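Local structure of peptidase (Yersinia bercovieri, 5NYW) at residues 31-36 with 45-50; 113-118 with 144-149. The protein belongs to the proteasome beta-subunit family as an ancestral form (Anbu) with the Ntn-hydrolase fold, and is probably a peptidase, although its function remains unestablished. All blocks are in the same frame, centred on the assembly; numbering follows the deposited sequence.

In the fold
Interaction 1 is a hairpin at one margin of the five-stranded sheet, and interaction 2 joins that sheet to the other sheet of the Ntn-hydrolase sandwich. Their centres lie about 9 Å apart, because strands 42-50 and 112-120 are neighbours. A probable hydrogen bond between Gln47 N and Leu115 O (2.8 Å) runs from one contact to the other, and Ile148 CD1 packs on Gln47 O at 3.5 Å. Interaction 1 also borders the presumed active site: Lys32 NZ is hydrogen-bonded to the hydroxyl of the N-terminal Thr1, the position of the nucleophile in active proteasome beta subunits. Interaction 2 lies deeper, between the two sheets.

Interaction 1: 31-36 with 45-50; sequences RKLHLF and VVQSAG
Leu33 to Leu35 pair with Val45 to Gln47 in the antiparallel beta hairpin that starts the five-stranded sheet of this proteasome-type Ntn-hydrolase fold. His34 and Val46 form the hydrogen-bonded pair: His34 N donates to Val46 O (3.0 Å) and Val46 N to His34 O (3.1 Å), both nearly straight. Leu33 with Gln47 and Leu35 with Val45 are the non-hydrogen-bonded pairs beside it. Where the strand begins, Ser48 N reaches Lys32 O at 3.2 Å from well above the carbonyl plane (44°).

Apolar contacts fall on both faces. Leu33, Leu35, Val45 and Gln47 face the other sheet, where Phe14 packs on three of them, while the face of His34 and Val46 turns to helix 52-65. The two methyls of Val45 share the work: CG1 meets Leu33 CG at 4.0 Å, and CG2 lies beside Leu35 CD2 at 3.7 Å. On the helix side Phe36, with CG beside its own N (chi1 -61°), brings CE1 obliquely to Val46 CG2, 3.9 Å away.

The Lys32 chain passes Ser48 O with its CB, CG and CD, then bends at its last torsion. Polar ends are held from outside the hairpin: Lys32 NZ by Thr1 OG1 and Thr20 OG1, Gln47 NE2 by Val4 O and by Ser16 OG, which is hydrogen-bonded to Lys32 O as well.

Two bent hydrogen bonds accompany the folding of Arg31 back on the strand that follows it. Arg31 NH1 donates to Leu33 O (2.8 Å), while His34 NE2 donates to Arg31 O (3.1 Å) from 59° out of the carbonyl plane. The guanidinium, whose NE is also hydrogen-bonded to a PEG molecule, probably from the crystallisation liquor, lies with one face against His34 CE1, which sits above its rim.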
loop_
_atom_site.group_PDB
_atom_site.type_symbol
_atom_site.label_atom_id
_atom_site.label_comp_id
_atom_site.label_asym_id
_atom_site.label_seq_id
_atom_site.Cartn_x
_atom_site.Cartn_y
_atom_site.Cartn_z
ATOM N N ARG L 31 6.428 -40.407 18.581
ATOM C CA ARG L 31 7.445 -40.851 17.631
ATOM C C ARG L 31 7.926 -39.693 16.726
ATOM O O ARG L 31 7.116 -38.922 16.201
ATOM C CB ARG L 31 6.914 -42.040 16.836
ATOM C CG ARG L 31 7.897 -42.675 15.887
ATOM C CD ARG L 31 7.415 -44.057 15.528
ATOM N NE ARG L 31 6.052 -43.995 15.027
ATOM C CZ ARG L 31 5.738 -43.855 13.747
ATOM N NH1 ARG L 31 6.703 -43.759 12.838
ATOM N NH2 ARG L 31 4.462 -43.799 13.378
ATOM N N LYS L 32 9.249 -39.591 16.557
ATOM C CA LYS L 32 9.904 -38.493 15.835
ATOM C C LYS L 32 10.704 -39.014 14.636
ATOM O O LYS L 32 11.655 -38.386 14.151
ATOM C CB LYS L 32 10.819 -37.698 16.786
ATOM C CG LYS L 32 10.090 -37.033 17.963
ATOM C CD LYS L 32 11.050 -36.348 18.920
ATOM C CE LYS L 32 10.316 -35.739 20.116
ATOM N NZ LYS L 32 9.316 -34.684 19.761
ATOM N N LEU L 33 10.329 -40.204 14.196
ATOM C CA LEU L 33 10.917 -40.808 13.013
ATOM C C LEU L 33 9.802 -41.520 12.235
ATOM O O LEU L 33 9.242 -42.515 12.705
ATOM C CB LEU L 33 12.042 -41.764 13.395
ATOM C CG LEU L 33 12.960 -42.292 12.289
ATOM C CD1 LEU L 33 14.277 -42.684 12.925
ATOM C CD2 LEU L 33 12.356 -43.488 11.534
ATOM N N HIS L 34 9.481 -41.015 11.047
ATOM C CA HIS L 34 8.386 -41.580 10.264
ATOM C C HIS L 34 8.898 -42.056 8.918
ATOM O O HIS L 34 9.880 -41.518 8.405
ATOM C CB HIS L 34 7.272 -40.546 10.119
ATOM C CG HIS L 34 6.578 -40.236 11.413
ATOM N ND1 HIS L 34 5.466 -40.928 11.843
ATOM C CD2 HIS L 34 6.873 -39.355 12.391
ATOM C CE1 HIS L 34 5.084 -40.457 13.016
ATOM N NE2 HIS L 34 5.927 -39.508 13.381
ATOM N N LEU L 35 8.256 -43.080 8.356
ATOM C CA LEU L 35 8.792 -43.743 7.159
ATOM C C LEU L 35 7.897 -43.635 5.939
ATOM O O LEU L 35 6.686 -43.801 6.035
ATOM C CB LEU L 35 9.036 -45.227 7.433
ATOM C CG LEU L 35 10.254 -45.665 8.242
ATOM C CD1 LEU L 35 10.151 -47.153 8.508
ATOM C CD2 LEU L 35 11.544 -45.334 7.519
ATOM N N PHE L 36 8.499 -43.394 4.780
ATOM C CA PHE L 36 7.736 -43.463 3.538
ATOM C C PHE L 36 8.412 -44.429 2.579
ATOM O O PHE L 36 9.488 -44.142 2.032
ATOM C CB PHE L 36 7.564 -42.073 2.904
ATOM C CG PHE L 36 6.820 -41.109 3.780
ATOM C CD1 PHE L 36 7.463 -40.443 4.807
ATOM C CD2 PHE L 36 5.461 -40.920 3.615
ATOM C CE1 PHE L 36 6.776 -39.564 5.626
ATOM C CE2 PHE L 36 4.759 -40.055 4.426
ATOM C CZ PHE L 36 5.417 -39.371 5.442
ATOM N N VAL L 45 12.820 -40.968 4.918
ATOM C CA VAL L 45 12.715 -40.795 6.367
ATOM C C VAL L 45 12.550 -39.331 6.748
ATOM O O VAL L 45 13.322 -38.471 6.304
ATOM C CB VAL L 45 13.961 -41.350 7.096
ATOM C CG1 VAL L 45 13.862 -41.113 8.599
ATOM C CG2 VAL L 45 14.125 -42.826 6.804
ATOM N N VAL L 46 11.549 -39.054 7.578
ATOM C CA VAL L 46 11.324 -37.704 8.076
ATOM C C VAL L 46 11.455 -37.650 9.594
ATOM O O VAL L 46 10.788 -38.411 10.301
ATOM C CB VAL L 46 9.928 -37.192 7.686
ATOM C CG1 VAL L 46 9.696 -35.816 8.278
ATOM C CG2 VAL L 46 9.770 -37.157 6.166
ATOM N N GLN L 47 12.297 -36.758 10.108
ATOM C CA GLN L 47 12.435 -36.636 11.558
ATOM C C GLN L 47 11.924 -35.296 12.073
ATOM O O GLN L 47 12.159 -34.258 11.450
ATOM C CB GLN L 47 13.893 -36.830 11.962
ATOM C CG GLN L 47 14.385 -38.264 11.819
ATOM C CD GLN L 47 15.901 -38.352 11.904
ATOM O OE1 GLN L 47 16.612 -37.826 11.043
ATOM N NE2 GLN L 47 16.404 -39.002 12.949
ATOM N N SER L 48 11.275 -35.310 13.237
ATOM C CA SER L 48 10.587 -34.122 13.721
ATOM C C SER L 48 11.157 -33.564 15.008
ATOM O O SER L 48 11.505 -34.305 15.945
ATOM C CB SER L 48 9.095 -34.394 13.941
ATOM O OG SER L 48 8.470 -34.838 12.761
ATOM N N ALA L 49 11.199 -32.233 15.025
ATOM C CA ALA L 49 11.546 -31.423 16.174
ATOM C C ALA L 49 10.763 -30.112 16.132
ATOM O O ALA L 49 10.293 -29.687 15.084
ATOM C CB ALA L 49 13.014 -31.145 16.187
ATOM N N GLY L 50 10.613 -29.480 17.282
ATOM C CA GLY L 50 9.895 -28.236 17.363
ATOM C C GLY L 50 8.466 -28.530 17.730
ATOM O O GLY L 50 8.182 -29.593 18.288
#

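Interaction 2: 113-118 with 144-149; sequences NLLLGG and PYFQIG
Leu115 and Ile148 interdigitate from facing strands, 113-118 and 145-149, each running alongside the other toward the opposite backbone. The strands belong to different sheets of the sandwich and share no hydrogen bond. Their axes come no closer than 7.4 Å, so the join rests on side chains, two of which reach the facing backbone. With chi1 at 57°, Ile148 tucks CG1 in between its own N and C, and its fully extended end (chi2 180°) carries CD1 across to the opposite strand, 3.5 Å from Asn113 O and 3.9 Å from Leu115 CG. Its other branch, CG2, rests 3.7 Å from Asn113 CB.

Leu115, with CG beside its own N (chi1 -64°), reaches across to the facing strand with both methyls. CD2 touches Phe146 CB at 3.6 Å and also meets Ile148 CG2, whereas CD1 lies 3.6 Å from Phe146 O. The Phe146 ring leads away from this strand toward Leu127 and Ala139. Asn113 OD1 is hydrogen-bonded to His129 NE2.

The contact forms part of the layer between the sheets, beside strand 126-130; Leu114 and Leu116 point the other way, onto helix 80-98, while Tyr145 and Gln147 back strand 145-149 against helix 155-161.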
loop_
_atom_site.group_PDB
_atom_site.type_symbol
_atom_site.label_atom_id
_atom_site.label_comp_id
_atom_site.label_asym_id
_atom_site.label_seq_id
_atom_site.Cartn_x
_atom_site.Cartn_y
_atom_site.Cartn_z
ATOM N N ASN L 113 11.604 -27.790 12.755
ATOM C CA ASN L 113 12.704 -28.177 11.893
ATOM C C ASN L 113 12.496 -29.641 11.568
ATOM O O ASN L 113 11.982 -30.400 12.406
ATOM C CB ASN L 113 14.074 -27.945 12.555
ATOM C CG ASN L 113 14.541 -26.502 12.462
ATOM O OD1 ASN L 113 15.314 -26.153 11.573
ATOM N ND2 ASN L 113 14.082 -25.662 13.384
ATOM N N LEU L 114 12.843 -30.019 10.342
ATOM C CA LEU L 114 12.717 -31.396 9.900
ATOM C C LEU L 114 13.999 -31.900 9.270
ATOM O O LEU L 114 14.770 -31.113 8.717
ATOM C CB LEU L 114 11.568 -31.543 8.898
ATOM C CG LEU L 114 10.202 -31.059 9.370
ATOM C CD1 LEU L 114 9.221 -31.205 8.257
ATOM C CD2 LEU L 114 9.774 -31.896 10.528
ATOM N N LEU L 115 14.219 -33.212 9.364
ATOM C CA LEU L 115 15.252 -33.876 8.575
ATOM C C LEU L 115 14.577 -34.840 7.591
ATOM O O LEU L 115 13.588 -35.514 7.920
ATOM C CB LEU L 115 16.259 -34.609 9.466
ATOM C CG LEU L 115 17.097 -33.721 10.394
ATOM C CD1 LEU L 115 18.163 -34.521 11.085
ATOM C CD2 LEU L 115 17.708 -32.539 9.663
ATOM N N LEU L 116 15.093 -34.846 6.369
ATOM C CA LEU L 116 14.606 -35.693 5.293
ATOM C C LEU L 116 15.759 -36.413 4.660
ATOM O O LEU L 116 16.669 -35.777 4.151
ATOM C CB LEU L 116 13.888 -34.867 4.238
ATOM C CG LEU L 116 13.573 -35.548 2.905
ATOM C CD1 LEU L 116 12.494 -36.624 3.057
ATOM C CD2 LEU L 116 13.173 -34.488 1.888
ATOM N N GLY L 117 15.746 -37.737 4.703
ATOM C CA GLY L 117 16.859 -38.482 4.158
ATOM C C GLY L 117 16.407 -39.759 3.504
ATOM O O GLY L 117 15.365 -40.309 3.848
ATOM N N GLY L 118 17.195 -40.251 2.565
ATOM C CA GLY L 118 16.857 -41.515 1.953
ATOM C C GLY L 118 17.318 -41.659 0.529
ATOM O O GLY L 118 18.277 -40.996 0.088
ATOM N N PRO L 144 28.539 -34.165 6.641
ATOM C CA PRO L 144 27.753 -35.363 6.337
ATOM C C PRO L 144 26.648 -35.693 7.338
ATOM O O PRO L 144 26.086 -36.775 7.243
ATOM C CB PRO L 144 28.824 -36.467 6.302
ATOM C CG PRO L 144 29.861 -36.016 7.265
ATOM C CD PRO L 144 29.854 -34.494 7.225
ATOM N N TYR L 145 26.317 -34.784 8.251
ATOM C CA TYR L 145 25.241 -35.030 9.224
ATOM C C TYR L 145 24.477 -33.734 9.587
ATOM O O TYR L 145 25.026 -32.634 9.451
ATOM C CB TYR L 145 25.806 -35.663 10.516
ATOM C CG TYR L 145 26.558 -34.665 11.375
ATOM C CD1 TYR L 145 27.896 -34.368 11.120
ATOM C CD2 TYR L 145 25.912 -33.972 12.414
ATOM C CE1 TYR L 145 28.593 -33.434 11.893
ATOM C CE2 TYR L 145 26.596 -33.031 13.189
ATOM C CZ TYR L 145 27.945 -32.769 12.933
ATOM O OH TYR L 145 28.647 -31.842 13.702
ATOM N N PHE L 146 23.242 -33.878 10.086
ATOM C CA PHE L 146 22.442 -32.748 10.591
ATOM C C PHE L 146 21.871 -33.070 11.959
ATOM O O PHE L 146 21.543 -34.220 12.237
ATOM C CB PHE L 146 21.274 -32.421 9.657
ATOM C CG PHE L 146 21.680 -31.816 8.365
ATOM C CD1 PHE L 146 22.612 -30.803 8.322
ATOM C CD2 PHE L 146 21.123 -32.269 7.174
ATOM C CE1 PHE L 146 22.990 -30.240 7.099
ATOM C CE2 PHE L 146 21.491 -31.718 5.959
ATOM C CZ PHE L 146 22.428 -30.701 5.917
ATOM N N GLN L 147 21.722 -32.066 12.813
ATOM C CA GLN L 147 21.012 -32.291 14.066
ATOM C C GLN L 147 19.854 -31.294 14.197
ATOM O O GLN L 147 19.990 -30.130 13.824
ATOM C CB GLN L 147 21.948 -32.140 15.265
ATOM C CG GLN L 147 23.277 -32.861 15.185
ATOM C CD GLN L 147 24.169 -32.476 16.364
ATOM O OE1 GLN L 147 24.802 -31.422 16.341
ATOM N NE2 GLN L 147 24.235 -33.329 17.386
ATOM N N ILE L 148 18.736 -31.735 14.768
ATOM C CA ILE L 148 17.659 -30.821 15.163
ATOM C C ILE L 148 17.264 -31.105 16.629
ATOM O O ILE L 148 17.544 -32.191 17.156
ATOM C CB ILE L 148 16.424 -30.939 14.218
ATOM C CG1 ILE L 148 15.877 -32.370 14.165
ATOM C CG2 ILE L 148 16.798 -30.472 12.802
ATOM C CD1 ILE L 148 14.643 -32.543 13.231
ATOM N N GLY L 149 16.634 -30.132 17.289
ATOM C CA GLY L 149 16.297 -30.260 18.698
ATOM C C GLY L 149 17.474 -29.939 19.608
ATOM O O GLY L 149 18.326 -29.114 19.263
#